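Long-range contacts in HAD hydrolase, family IA, variant 3 (Entamoeba histolytica, PDB 6W04), which probably acts as a magnesium-dependent hydrolase of the haloacid dehalogenase superfamily, possibly on a phosphorylated carbohydrate: residues I85-G90 / Q121-E126; F105-S110 / D132-N137. All blocks are in the same frame, centred on the assembly; numbering follows the deposited sequence.

Contact 1. Residues I85-G90 / Q121-E126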
loop_
_atom_site.group_PDB
_atom_site.type_symbol
_atom_site.label_atom_id
_atom_site.label_comp_id
_atom_site.label_asym_id
_atom_site.label_seq_id
_atom_site.Cartn_x
_atom_site.Cartn_y
_atom_site.Cartn_z
ATOM N N ILE A 85 -14.710 5.433 3.143
ATOM C CA ILE A 85 -13.864 4.562 2.330
ATOM C C ILE A 85 -13.881 3.164 2.930
ATOM O O ILE A 85 -13.592 2.981 4.118
ATOM C CB ILE A 85 -12.453 5.125 2.253
ATOM C CG1 ILE A 85 -12.485 6.491 1.558
ATOM C CG2 ILE A 85 -11.507 4.130 1.559
ATOM C CD1 ILE A 85 -11.179 7.287 1.778
ATOM N N LYS A 86 -14.253 2.179 2.122
ATOM C CA LYS A 86 -14.412 0.796 2.559
ATOM C C LYS A 86 -13.273 -0.059 2.010
ATOM O O LYS A 86 -12.576 0.329 1.062
ATOM C CB LYS A 86 -15.752 0.226 2.084
ATOM C CG LYS A 86 -16.967 0.894 2.695
ATOM C CD LYS A 86 -18.256 0.415 2.038
ATOM C CE LYS A 86 -19.462 1.143 2.622
ATOM N NZ LYS A 86 -19.321 2.629 2.491
ATOM N N LEU A 87 -13.110 -1.247 2.596
ATOM C CA LEU A 87 -12.209 -2.224 2.000
ATOM C C LEU A 87 -12.665 -2.538 0.581
ATOM O O LEU A 87 -13.861 -2.628 0.309
ATOM C CB LEU A 87 -12.163 -3.497 2.840
ATOM C CG LEU A 87 -11.399 -3.429 4.158
ATOM C CD1 LEU A 87 -11.576 -4.726 4.923
ATOM C CD2 LEU A 87 -9.925 -3.148 3.934
ATOM N N CYS A 88 -11.695 -2.687 -0.322
ATOM C CA CYS A 88 -11.967 -2.866 -1.741
ATOM C C CYS A 88 -12.945 -4.019 -1.976
ATOM O O CYS A 88 -12.965 -5.010 -1.231
ATOM C CB CYS A 88 -10.640 -3.107 -2.481
ATOM S SG CYS A 88 -10.817 -3.412 -4.245
ATOM N N ASP A 89 -13.793 -3.862 -2.996
ATOM C CA ASP A 89 -14.752 -4.908 -3.361
ATOM C C ASP A 89 -14.057 -6.257 -3.478
ATOM O O ASP A 89 -12.975 -6.365 -4.059
ATOM C CB ASP A 89 -15.440 -4.584 -4.691
ATOM C CG ASP A 89 -16.464 -3.470 -4.582
ATOM O OD1 ASP A 89 -16.783 -3.033 -3.457
ATOM O OD2 ASP A 89 -16.946 -3.028 -5.642
ATOM N N GLY A 90 -14.685 -7.287 -2.918
ATOM C CA GLY A 90 -14.159 -8.634 -3.004
ATOM C C GLY A 90 -13.072 -8.970 -2.008
ATOM O O GLY A 90 -12.765 -10.156 -1.831
ATOM N N GLN A 121 -8.422 -0.002 13.680
ATOM C CA GLN A 121 -9.609 0.501 14.354
ATOM C C GLN A 121 -10.793 0.603 13.392
ATOM O O GLN A 121 -11.888 0.099 13.669
ATOM C CB GLN A 121 -9.272 1.869 14.957
ATOM C CG GLN A 121 -9.884 2.225 16.284
ATOM C CD GLN A 121 -9.114 3.363 16.981
ATOM O OE1 GLN A 121 -9.298 3.601 18.174
ATOM N NE2 GLN A 121 -8.242 4.059 16.229
ATOM N N LYS A 122 -10.584 1.255 12.248
ATOM C CA LYS A 122 -11.695 1.565 11.343
ATOM C C LYS A 122 -12.181 0.319 10.610
ATOM O O LYS A 122 -13.384 0.145 10.398
ATOM C CB LYS A 122 -11.259 2.643 10.328
ATOM C CG LYS A 122 -12.352 3.014 9.314
ATOM C CD LYS A 122 -11.906 4.151 8.369
ATOM C CE LYS A 122 -13.084 4.571 7.445
ATOM N NZ LYS A 122 -14.192 5.229 8.210
ATOM N N TYR A 123 -11.272 -0.559 10.210
ATOM C CA TYR A 123 -11.660 -1.678 9.371
ATOM C C TYR A 123 -11.779 -3.000 10.118
ATOM O O TYR A 123 -12.060 -4.021 9.481
ATOM C CB TYR A 123 -10.678 -1.797 8.195
ATOM C CG TYR A 123 -10.750 -0.553 7.330
ATOM C CD1 TYR A 123 -11.889 -0.287 6.580
ATOM C CD2 TYR A 123 -9.712 0.384 7.308
ATOM C CE1 TYR A 123 -11.994 0.879 5.797
ATOM C CE2 TYR A 123 -9.823 1.559 6.544
ATOM C CZ TYR A 123 -10.966 1.794 5.792
ATOM O OH TYR A 123 -11.100 2.923 5.000
ATOM N N HIS A 124 -11.616 -3.011 11.442
ATOM C CA HIS A 124 -11.792 -4.243 12.233
ATOM C C HIS A 124 -10.877 -5.351 11.728
ATOM O O HIS A 124 -11.264 -6.515 11.641
ATOM C CB HIS A 124 -13.251 -4.702 12.221
ATOM C CG HIS A 124 -14.218 -3.584 12.440
ATOM N ND1 HIS A 124 -14.215 -2.820 13.588
ATOM C CD2 HIS A 124 -15.195 -3.080 11.651
ATOM C CE1 HIS A 124 -15.168 -1.908 13.504
ATOM N NE2 HIS A 124 -15.776 -2.043 12.339
ATOM N N LEU A 125 -9.642 -4.976 11.401
ATOM C CA LEU A 125 -8.726 -5.899 10.745
ATOM C C LEU A 125 -8.437 -7.142 11.571
ATOM O O LEU A 125 -8.090 -8.179 10.997
ATOM C CB LEU A 125 -7.433 -5.175 10.399
ATOM C CG LEU A 125 -7.530 -4.149 9.271
ATOM C CD1 LEU A 125 -6.127 -3.579 9.034
ATOM C CD2 LEU A 125 -8.120 -4.755 7.965
ATOM N N GLU A 126 -8.590 -7.082 12.895
ATOM C CA GLU A 126 -8.395 -8.282 13.701
ATOM C C GLU A 126 -9.405 -9.381 13.364
ATOM O O GLU A 126 -9.213 -10.527 13.786
ATOM C CB GLU A 126 -8.470 -7.923 15.191
ATOM C CG GLU A 126 -9.880 -7.716 15.727
ATOM C CD GLU A 126 -10.500 -6.341 15.416
ATOM O OE1 GLU A 126 -9.825 -5.476 14.804
ATOM O OE2 GLU A 126 -11.679 -6.134 15.803
#
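Tyr-123, at the C-terminal end of helix 113-123, reaches across to the loop Ile-85 to Leu-87 and carries most of this contact. Its CB leaves the helix heading for the loop, and chi1 of -63° puts CG anti to the carbonyl carbon, which directs the ring at the loop. One ring carbon further out, CD1 rests 4.0 Å from Leu-87 CG, an apolar contact at an oblique angle to the ring. CE1 meets main chain: Ile-85 O at 3.1 Å, with Lys-86 CA at 4.0 Å. At the tip, OH donates a hydrogen bond of 2.6 Å to Ile-85 O. That oxygen lies at the ring edge, but the hydroxyl stands well above the plane of the carbonyl, 55° out of it. Ile-85 CG2 also approaches the hydroxyl, 3.7 Å from Tyr-123 OH.

Tyrosine suits the place because its ring packs against aliphatic neighbours, while the hydroxyl ties down a backbone oxygen in a loop that has no regular structure. One ring face is covered from within its own helix by Lys-122 CG, 3.9 Å above the plane. Extended as far as CE, which lies 3.7 Å from Ile-85 O, the lysine runs alongside the tyrosine, then bends to bring NZ to the carbonyls of Met-81 and Ser-83, at and just past the C-terminal end of helix 62-82. Leu-80 of that helix also touches Tyr-123. The loop returns the chain from the helical region 16-82 to the parallel-sheet core, a topology consistent with the C1-type cap and Rossmann-like core of HAD hydrolases.

Contact 2. Residues F105-S110 / D132-N137; sequences FTIATS and DKIIFN. With EDO (1,2-ethanediol), chain C.
Ala-108 pairs with Ile-135 in a parallel bridge, the two short strands running 12° from parallel with their axes 4.7 Å apart. Ile-135 makes both of the backbone hydrogen bonds: its N donates to Ile-107 O at 2.8 Å, and its O accepts from Thr-109 N over the same length. Earlier in both segments, a side chain takes over from the backbone. Thr-106 turns OG1 opposite to its own backbone N (chi1 -168°), which brings the hydroxyl 2.7 Å from Lys-133 O, above the carbonyl plane; threonine thus fills a strand position and holds the approaching loop.

On one face of the sheet Ile-107 and Ile-134 lie side by side, their CG2 methyls 4.1 Å apart. Further along, the side chains of Thr-109 and Phe-136 cross, with CG2 of the first 3.9 Å from CB of the second. The opposite face carries Ala-108 and Ile-135, and here helix 148-157 packs, with Tyr-150 against the small alanine and Ile-149 and Ala-153 against the isoleucine. Strand 105-112, helix 113-123 and strand 135-137 make up a beta-alpha-beta unit, with 135-137 outermost in the parallel sheet of the Rossmann-like HAD core.

Polar side chains gather at the C-terminal end. Thr-109 OG1 bonds to Ser-111 N and weakly to the magnesium ligand Asn-9, while Asn-137 packs CB 3.3 Å from Ser-110 O and turns OD1 to Phe-139 N. Ser-110 OG hydrogen-bonds O2 of a 1,2-ethanediol, probably a crystallisation additive, at 2.9 Å. Thr-109 is probably the motif II residue of HAD enzymes, which in relatives binds the substrate phosphoryl group; a sulfate weakly bonded to the adjacent Ser-110, probably from the crystallisation liquor, may mark that pocket.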
loop_
_atom_site.group_PDB
_atom_site.type_symbol
_atom_site.label_atom_id
_atom_site.label_comp_id
_atom_site.label_asym_id
_atom_site.label_seq_id
_atom_site.Cartn_x
_atom_site.Cartn_y
_atom_site.Cartn_z
ATOM N N PHE A 105 -2.107 -15.298 5.011
ATOM C CA PHE A 105 -2.053 -14.024 4.323
ATOM C C PHE A 105 -1.856 -12.932 5.359
ATOM O O PHE A 105 -2.262 -13.072 6.520
ATOM C CB PHE A 105 -3.322 -13.754 3.493
ATOM C CG PHE A 105 -4.611 -13.782 4.288
ATOM C CD1 PHE A 105 -5.157 -12.605 4.792
ATOM C CD2 PHE A 105 -5.296 -14.983 4.504
ATOM C CE1 PHE A 105 -6.361 -12.609 5.510
ATOM C CE2 PHE A 105 -6.505 -15.014 5.238
ATOM C CZ PHE A 105 -7.045 -13.826 5.738
ATOM N N THR A 106 -1.239 -11.838 4.935
ATOM C CA THR A 106 -1.087 -10.713 5.839
ATOM C C THR A 106 -0.991 -9.431 5.026
ATOM O O THR A 106 -0.939 -9.450 3.790
ATOM C CB THR A 106 0.142 -10.876 6.744
ATOM O OG1 THR A 106 0.077 -9.886 7.778
ATOM C CG2 THR A 106 1.465 -10.696 5.947
ATOM N N ILE A 107 -0.944 -8.322 5.750
ATOM C CA ILE A 107 -0.804 -6.984 5.199
ATOM C C ILE A 107 0.631 -6.515 5.382
ATOM O O ILE A 107 1.248 -6.753 6.434
ATOM C CB ILE A 107 -1.781 -6.016 5.887
ATOM C CG1 ILE A 107 -3.212 -6.281 5.420
ATOM C CG2 ILE A 107 -1.364 -4.545 5.605
ATOM C CD1 ILE A 107 -4.303 -5.640 6.346
ATOM N N ALA A 108 1.169 -5.854 4.354
ATOM C CA ALA A 108 2.401 -5.084 4.453
ATOM C C ALA A 108 2.083 -3.670 3.985
ATOM O O ALA A 108 1.399 -3.489 2.973
ATOM C CB ALA A 108 3.516 -5.697 3.611
ATOM N N THR A 109 2.532 -2.669 4.725
ATOM C CA THR A 109 2.252 -1.306 4.321
ATOM C C THR A 109 3.465 -0.444 4.618
ATOM O O THR A 109 4.218 -0.712 5.556
ATOM C CB THR A 109 0.989 -0.764 5.034
ATOM O OG1 THR A 109 0.812 0.628 4.741
ATOM C CG2 THR A 109 1.081 -0.942 6.531
ATOM N N SER A 110 3.648 0.595 3.801
ATOM C CA SER A 110 4.639 1.626 4.086
ATOM C C SER A 110 4.190 2.566 5.189
ATOM O O SER A 110 4.991 3.394 5.633
ATOM C CB SER A 110 4.933 2.470 2.847
ATOM O OG SER A 110 5.394 1.697 1.759
ATOM N N ASP A 132 -0.226 -8.896 15.084
ATOM C CA ASP A 132 1.220 -8.953 15.270
ATOM C C ASP A 132 1.978 -9.378 14.008
ATOM O O ASP A 132 3.194 -9.186 13.951
ATOM C CB ASP A 132 1.546 -9.898 16.435
ATOM C CG ASP A 132 3.042 -10.046 16.686
ATOM O OD1 ASP A 132 3.752 -9.025 16.792
ATOM O OD2 ASP A 132 3.510 -11.203 16.792
ATOM N N LYS A 133 1.294 -9.919 12.996
ATOM C CA LYS A 133 1.912 -10.275 11.716
ATOM C C LYS A 133 1.674 -9.242 10.620
ATOM O O LYS A 133 2.079 -9.474 9.477
ATOM C CB LYS A 133 1.409 -11.646 11.241
ATOM C CG LYS A 133 1.721 -12.798 12.226
ATOM C CD LYS A 133 1.237 -14.139 11.700
ATOM C CE LYS A 133 1.613 -15.265 12.660
ATOM N NZ LYS A 133 1.034 -16.580 12.252
ATOM N N ILE A 134 1.010 -8.131 10.925
ATOM C CA ILE A 134 0.902 -7.031 9.971
ATOM C C ILE A 134 2.248 -6.320 9.922
ATOM O O ILE A 134 2.794 -5.924 10.958
ATOM C CB ILE A 134 -0.227 -6.066 10.368
ATOM C CG1 ILE A 134 -1.607 -6.734 10.242
ATOM C CG2 ILE A 134 -0.157 -4.773 9.546
ATOM C CD1 ILE A 134 -2.749 -5.891 10.769
ATOM N N ILE A 135 2.818 -6.195 8.729
ATOM C CA ILE A 135 4.114 -5.548 8.562
ATOM C C ILE A 135 3.869 -4.093 8.217
ATOM O O ILE A 135 3.147 -3.786 7.260
ATOM C CB ILE A 135 4.967 -6.231 7.477
ATOM C CG1 ILE A 135 5.101 -7.735 7.761
ATOM C CG2 ILE A 135 6.348 -5.556 7.388
ATOM C CD1 ILE A 135 5.516 -8.059 9.179
ATOM N N PHE A 136 4.471 -3.197 8.992
ATOM C CA PHE A 136 4.355 -1.769 8.747
ATOM C C PHE A 136 5.722 -1.117 8.927
ATOM O O PHE A 136 6.677 -1.741 9.394
ATOM C CB PHE A 136 3.312 -1.128 9.672
ATOM C CG PHE A 136 3.655 -1.214 11.119
ATOM C CD1 PHE A 136 4.360 -0.194 11.738
ATOM C CD2 PHE A 136 3.263 -2.322 11.878
ATOM C CE1 PHE A 136 4.681 -0.264 13.081
ATOM C CE2 PHE A 136 3.581 -2.402 13.239
ATOM C CZ PHE A 136 4.292 -1.382 13.848
ATOM N N ASN A 137 5.809 0.160 8.562
ATOM C CA ASN A 137 7.060 0.897 8.699
ATOM C C ASN A 137 7.336 1.190 10.167
ATOM O O ASN A 137 6.851 2.178 10.728
ATOM C CB ASN A 137 7.034 2.192 7.899
ATOM C CG ASN A 137 8.312 2.979 8.067
ATOM O OD1 ASN A 137 9.335 2.421 8.476
ATOM N ND2 ASN A 137 8.258 4.282 7.799
HETATM C C1 EDO C . 1.327 3.051 -0.215
HETATM O O1 EDO C . 0.854 1.720 -0.375
HETATM C C2 EDO C . 2.591 2.859 0.550
HETATM O O2 EDO C . 3.111 1.630 0.049
#

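Overall arrangement
Both contacts involve the unit made by strand 105-112, helix 113-123 and strand 135-137, and along the chain their segments alternate. Contact 2 is buried in the sheet and joins the two strands of that unit; contact 1 lies at the surface and fastens the end of the connecting helix to the loop 85-90. Their chemistry follows: main-chain bonds and branched aliphatic residues dominate in the sheet, whereas at the surface one tyrosine hydroxyl grips a loop carbonyl. The two meet where Leu-125 CD1 packs 3.8 Å from Ile-107 CD1. Contact 2 touches one magnesium ligand, Asn-9, through a weak bond from Thr-109, while contact 1 stays further away.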